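Local coordinates for protein probable fumarate reductase Ifc3 (Shewanella frigidimarina, PDB 1QO8) that reduces fumarate to succinate, essentially in that direction alone, with one FAD and four covalently attached c-type hemes per subunit, at residues G157-S160 and M161-A164; F475-A478 and D479-L482. One frame throughout, in Å; residues are numbered along the deposited sequence.

Contact 1 (G157-S160 and M161-A164). With FAD (flavin-adenine dinucleotide), chain G.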
loop_
_atom_site.group_PDB
_atom_site.type_symbol
_atom_site.label_atom_id
_atom_site.label_comp_id
_atom_site.label_asym_id
_atom_site.label_seq_id
_atom_site.Cartn_x
_atom_site.Cartn_y
_atom_site.Cartn_z
ATOM N N GLY A 157 -5.696 26.388 5.589
ATOM C CA GLY A 157 -5.860 25.729 6.886
ATOM C C GLY A 157 -6.109 24.212 6.914
ATOM O O GLY A 157 -5.722 23.612 7.938
ATOM N N GLY A 158 -6.775 23.590 5.912
ATOM C CA GLY A 158 -6.839 22.154 5.809
ATOM C C GLY A 158 -7.510 21.527 7.100
ATOM O O GLY A 158 -8.548 22.002 7.592
ATOM N N ASN A 159 -7.006 20.350 7.506
ATOM C CA ASN A 159 -7.494 19.703 8.720
ATOM C C ASN A 159 -6.978 20.451 9.952
ATOM O O ASN A 159 -7.631 20.380 11.004
ATOM C CB ASN A 159 -7.089 18.212 8.818
ATOM C CG ASN A 159 -8.001 17.331 7.974
ATOM O OD1 ASN A 159 -9.176 17.584 7.844
ATOM N ND2 ASN A 159 -7.484 16.240 7.348
ATOM N N SER A 160 -5.771 21.008 9.870
ATOM C CA SER A 160 -5.120 21.648 10.963
ATOM C C SER A 160 -6.021 22.690 11.636
ATOM O O SER A 160 -6.077 22.644 12.872
ATOM C CB SER A 160 -3.829 22.434 10.612
ATOM O OG SER A 160 -2.865 21.519 10.072
ATOM N N MET A 161 -6.875 23.395 10.896
ATOM C CA MET A 161 -7.622 24.497 11.432
ATOM C C MET A 161 -8.853 24.014 12.168
ATOM O O MET A 161 -9.589 24.809 12.731
ATOM C CB MET A 161 -8.060 25.428 10.238
ATOM C CG MET A 161 -9.157 24.879 9.384
ATOM S SD MET A 161 -9.452 25.594 7.766
ATOM C CE MET A 161 -10.079 27.245 8.282
ATOM N N ILE A 162 -9.233 22.727 12.002
ATOM C CA ILE A 162 -10.413 22.236 12.717
ATOM C C ILE A 162 -10.000 21.348 13.869
ATOM O O ILE A 162 -10.844 20.649 14.371
ATOM C CB ILE A 162 -11.412 21.490 11.846
ATOM C CG1 ILE A 162 -10.664 20.340 11.142
ATOM C CG2 ILE A 162 -12.107 22.511 10.910
ATOM C CD1 ILE A 162 -11.674 19.539 10.316
ATOM N N SER A 163 -8.717 21.298 14.111
ATOM C CA SER A 163 -8.092 20.561 15.195
ATOM C C SER A 163 -8.456 21.252 16.531
ATOM O O SER A 163 -8.564 22.425 16.753
ATOM C CB SER A 163 -6.598 20.360 15.050
ATOM O OG SER A 163 -5.837 21.491 15.350
ATOM N N ALA A 164 -8.739 20.389 17.456
ATOM C CA ALA A 164 -9.311 20.232 18.714
ATOM C C ALA A 164 -8.532 20.142 20.014
ATOM O O ALA A 164 -8.809 20.599 21.123
ATOM C CB ALA A 164 -9.682 18.647 18.431
HETATM P PA FAD G . -3.530 19.831 6.568
HETATM O O1A FAD G . -3.771 20.758 7.719
HETATM O O2A FAD G . -4.529 19.064 6.070
HETATM O O5B FAD G . -3.393 20.850 5.379
HETATM C C5B FAD G . -2.952 20.449 4.016
HETATM C C4B FAD G . -3.170 21.711 3.040
HETATM O O4B FAD G . -2.691 21.194 1.704
HETATM C C3B FAD G . -4.690 21.979 2.789
HETATM O O3B FAD G . -5.217 23.185 3.117
HETATM C C2B FAD G . -4.994 21.323 1.393
HETATM O O2B FAD G . -6.036 21.973 0.624
HETATM C C1B FAD G . -3.710 21.616 0.712
HETATM N N9A FAD G . -3.435 20.716 -0.416
HETATM C C8A FAD G . -3.717 19.377 -0.532
HETATM N N7A FAD G . -3.442 18.915 -1.721
HETATM C C5A FAD G . -2.946 19.996 -2.443
HETATM C C6A FAD G . -2.547 20.165 -3.838
HETATM N N6A FAD G . -2.541 19.202 -4.718
HETATM N N1A FAD G . -2.095 21.407 -4.143
HETATM C C2A FAD G . -2.159 22.475 -3.278
HETATM N N3A FAD G . -2.534 22.410 -1.981
HETATM C C4A FAD G . -2.936 21.152 -1.653
HETATM N N1 FAD G . -4.008 16.030 15.808
HETATM C C2 FAD G . -3.420 16.418 16.907
HETATM O O2 FAD G . -2.300 16.221 17.245
HETATM N N3 FAD G . -4.095 17.184 17.906
HETATM C C4 FAD G . -5.420 17.500 17.621
HETATM O O4 FAD G . -6.065 18.099 18.434
HETATM C C4X FAD G . -6.068 16.997 16.413
HETATM N N5 FAD G . -7.365 17.255 16.185
HETATM C C5X FAD G . -7.960 16.865 15.033
HETATM C C6 FAD G . -9.313 17.183 14.852
HETATM C C7 FAD G . -9.943 16.808 13.690
HETATM C C7M FAD G . -11.382 17.111 13.419
HETATM C C8 FAD G . -9.172 16.135 12.675
HETATM C C8M FAD G . -9.829 15.787 11.375
HETATM C C9 FAD G . -7.840 15.852 12.837
HETATM C C9A FAD G . -7.193 16.200 13.999
HETATM N N10 FAD G . -5.841 15.933 14.294
HETATM C C10 FAD G . -5.267 16.301 15.449
HETATM C "C1'" FAD G . -4.895 15.597 13.183
HETATM C "C2'" FAD G . -4.066 16.866 12.793
HETATM O "O2'" FAD G . -5.095 17.910 12.863
HETATM C "C3'" FAD G . -3.778 16.718 11.279
HETATM O "O3'" FAD G . -3.023 15.527 11.021
HETATM C "C4'" FAD G . -2.666 17.765 10.934
HETATM O "O4'" FAD G . -3.337 19.049 11.117
HETATM C "C5'" FAD G . -2.384 17.598 9.398
HETATM O "O5'" FAD G . -1.606 18.907 9.045
HETATM P P FAD G . -0.980 19.138 7.657
HETATM O O1P FAD G . -0.300 20.482 7.773
HETATM O O2P FAD G . -0.248 17.974 7.424
HETATM O O3P FAD G . -2.117 19.064 6.761
#
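G157 opens the turn by offering its carbonyl to the amide of M161, a weak bond, while M161 SD lies 3.7 Å from G157 CA; a CB on that glycine would run into the sulfur. G158, at positive phi, lies against the FAD ribose, where a side chain would strike O5B, and its carbonyl O meets M161 CG at 3.4 Å. The backbone N of N159 points almost straight at FAD O2A (3.1 Å, 171°), and its carbonyl takes the amide of I162 from above the carbonyl plane. S160 grips the same phosphate twice: N and OG both reach O1A, OG at 2.6 Å, while OG accepts from FAD O4' (2.7 Å). OG stands beside its own backbone N (chi1 -61°), which brings both donors to one oxygen. S160 O in turn receives two donors from S163, the hydroxyl OG in the carbonyl plane at 2.7 Å and the amide from above it. S163 CB packs 3.4 Å from FAD N5. With an alanine in place of S163 that contact would stay, but S160 O would probably lose its in-plane donor and keep the S163 amide alone. This buried 3-10 turn, binding the adenosine-side phosphate through two backbone amides and a serine hydroxyl, lies between strands 147-150 and 167-168, with S160 and M161 against I253 of helix 248-262 and I162 against H59 and a heme.

Contact 2 (F475-A478 and D479-L482)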
loop_
_atom_site.group_PDB
_atom_site.type_symbol
_atom_site.label_atom_id
_atom_site.label_comp_id
_atom_site.label_asym_id
_atom_site.label_seq_id
_atom_site.Cartn_x
_atom_site.Cartn_y
_atom_site.Cartn_z
ATOM N N PHE A 475 -26.779 -6.970 26.705
ATOM C CA PHE A 475 -25.429 -6.761 26.264
ATOM C C PHE A 475 -24.384 -6.607 27.338
ATOM O O PHE A 475 -23.200 -6.436 26.945
ATOM C CB PHE A 475 -25.287 -5.541 25.262
ATOM C CG PHE A 475 -26.083 -5.811 24.011
ATOM C CD1 PHE A 475 -25.590 -6.720 23.075
ATOM C CD2 PHE A 475 -27.327 -5.295 23.827
ATOM C CE1 PHE A 475 -26.319 -7.037 21.931
ATOM C CE2 PHE A 475 -28.063 -5.574 22.696
ATOM C CZ PHE A 475 -27.587 -6.502 21.748
ATOM N N GLY A 476 -24.709 -6.689 28.638
ATOM C CA GLY A 476 -23.579 -6.709 29.584
ATOM C C GLY A 476 -23.089 -5.322 29.936
ATOM O O GLY A 476 -22.018 -5.242 30.559
ATOM N N ARG A 477 -23.740 -4.206 29.503
ATOM C CA ARG A 477 -23.096 -2.918 29.937
ATOM C C ARG A 477 -22.956 -2.932 31.456
ATOM O O ARG A 477 -24.028 -3.091 32.053
ATOM C CB ARG A 477 -24.120 -1.846 29.543
ATOM C CG ARG A 477 -23.582 -0.433 29.847
ATOM C CD ARG A 477 -24.689 0.540 29.306
ATOM N NE ARG A 477 -24.137 1.868 29.653
ATOM C CZ ARG A 477 -24.344 3.008 28.990
ATOM N NH1 ARG A 477 -25.177 3.030 27.928
ATOM N NH2 ARG A 477 -23.710 4.089 29.460
ATOM N N ALA A 478 -21.857 -2.715 32.116
ATOM C CA ALA A 478 -21.694 -2.772 33.549
ATOM C C ALA A 478 -22.233 -1.572 34.337
ATOM O O ALA A 478 -22.487 -1.631 35.568
ATOM C CB ALA A 478 -20.170 -2.860 33.856
ATOM N N ASP A 479 -22.337 -0.427 33.644
ATOM C CA ASP A 479 -22.662 0.812 34.374
ATOM C C ASP A 479 -23.697 1.541 33.554
ATOM O O ASP A 479 -23.475 1.993 32.396
ATOM C CB ASP A 479 -21.385 1.601 34.699
ATOM C CG ASP A 479 -21.790 3.067 34.975
ATOM O OD1 ASP A 479 -22.773 3.361 35.715
ATOM O OD2 ASP A 479 -21.116 3.984 34.439
ATOM N N MET A 480 -24.915 1.644 34.118
ATOM C CA MET A 480 -26.063 2.283 33.542
ATOM C C MET A 480 -26.624 3.443 34.368
ATOM O O MET A 480 -27.531 3.378 35.183
ATOM C CB MET A 480 -27.125 1.266 33.130
ATOM C CG MET A 480 -26.469 0.031 32.384
ATOM S SD MET A 480 -27.829 -1.116 32.142
ATOM C CE MET A 480 -27.286 -2.224 33.502
ATOM N N PRO A 481 -26.155 4.690 34.045
ATOM C CA PRO A 481 -26.296 5.747 35.041
ATOM C C PRO A 481 -27.586 6.442 34.779
ATOM O O PRO A 481 -27.962 7.187 35.675
ATOM C CB PRO A 481 -25.104 6.634 35.063
ATOM C CG PRO A 481 -24.232 6.081 33.961
ATOM C CD PRO A 481 -24.750 4.774 33.448
ATOM N N LEU A 482 -28.357 6.217 33.754
ATOM C CA LEU A 482 -29.497 7.117 33.576
ATOM C C LEU A 482 -30.369 6.258 32.715
ATOM O O LEU A 482 -29.864 5.616 31.809
ATOM C CB LEU A 482 -29.075 8.350 32.652
ATOM C CG LEU A 482 -28.197 9.450 33.236
ATOM C CD1 LEU A 482 -27.886 10.675 32.278
ATOM C CD2 LEU A 482 -28.864 10.054 34.484
HETATM O O HOH W 1 -22.014 4.607 31.486
#
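R477 reaches across the turn to D479, its NE giving a hydrogen bond to the backbone O of D479 at 2.8 Å. The side chain runs straight out from the backbone, CG opposite the backbone N (chi1 -177°), and this extended run carries NE as far as the D479 carbonyl, which it meets at the guanidinium edge. The fit is not flat: the oxygen sits 24° out of the guanidinium plane, and NE lies tilted from the carbonyl plane by 30°. A water in the guanidinium plane accepts from R477 NH2 at 2.7 Å and lies 3.1 Å from D479 O, placed to link the two if it donates there. The irregular loop between helix 453-469 and strand 489-505 probably belongs to the clamp (capping) domain, as in related fumarate reductases, and the arginine closes its turn by binding a main-chain oxygen two residues on. M480 crosses the arginine stem at a slant, its CG 3.6 Å from R477 CD, and its bent chain brings CE to 3.7 Å from R477 O. P481 lies roughly at right angles to the arginine, CD being 4.2 Å from R477 NH2. Beyond the turn, NH1 is bonded to A380 O, and M480 rests on Y463, Y466 and V467 of helix 453-469, which R477 also touches through Y463.

Overall arrangement
Contact 1 is buried near the middle of the chain and contact 2 lies at its surface, their centres 35 Å apart and their nearest atoms about 23 Å apart. Both are local turns in loops, contact 1 in the flavin-binding domain beside the cofactor, contact 2 in what is, by family resemblance, the clamp domain. They share no helix or strand: residues 157-164 pack on helix 248-262, residues 475-482 on helix 453-469. In contact 1 glycines, backbone amides and the hydroxyl of S160 meet the cofactor, while M161 packs away from it. Contact 2 instead relies on one long charged side chain, itself buried, which reaches a carbonyl directly and perhaps through a water, amid more exposed neighbours.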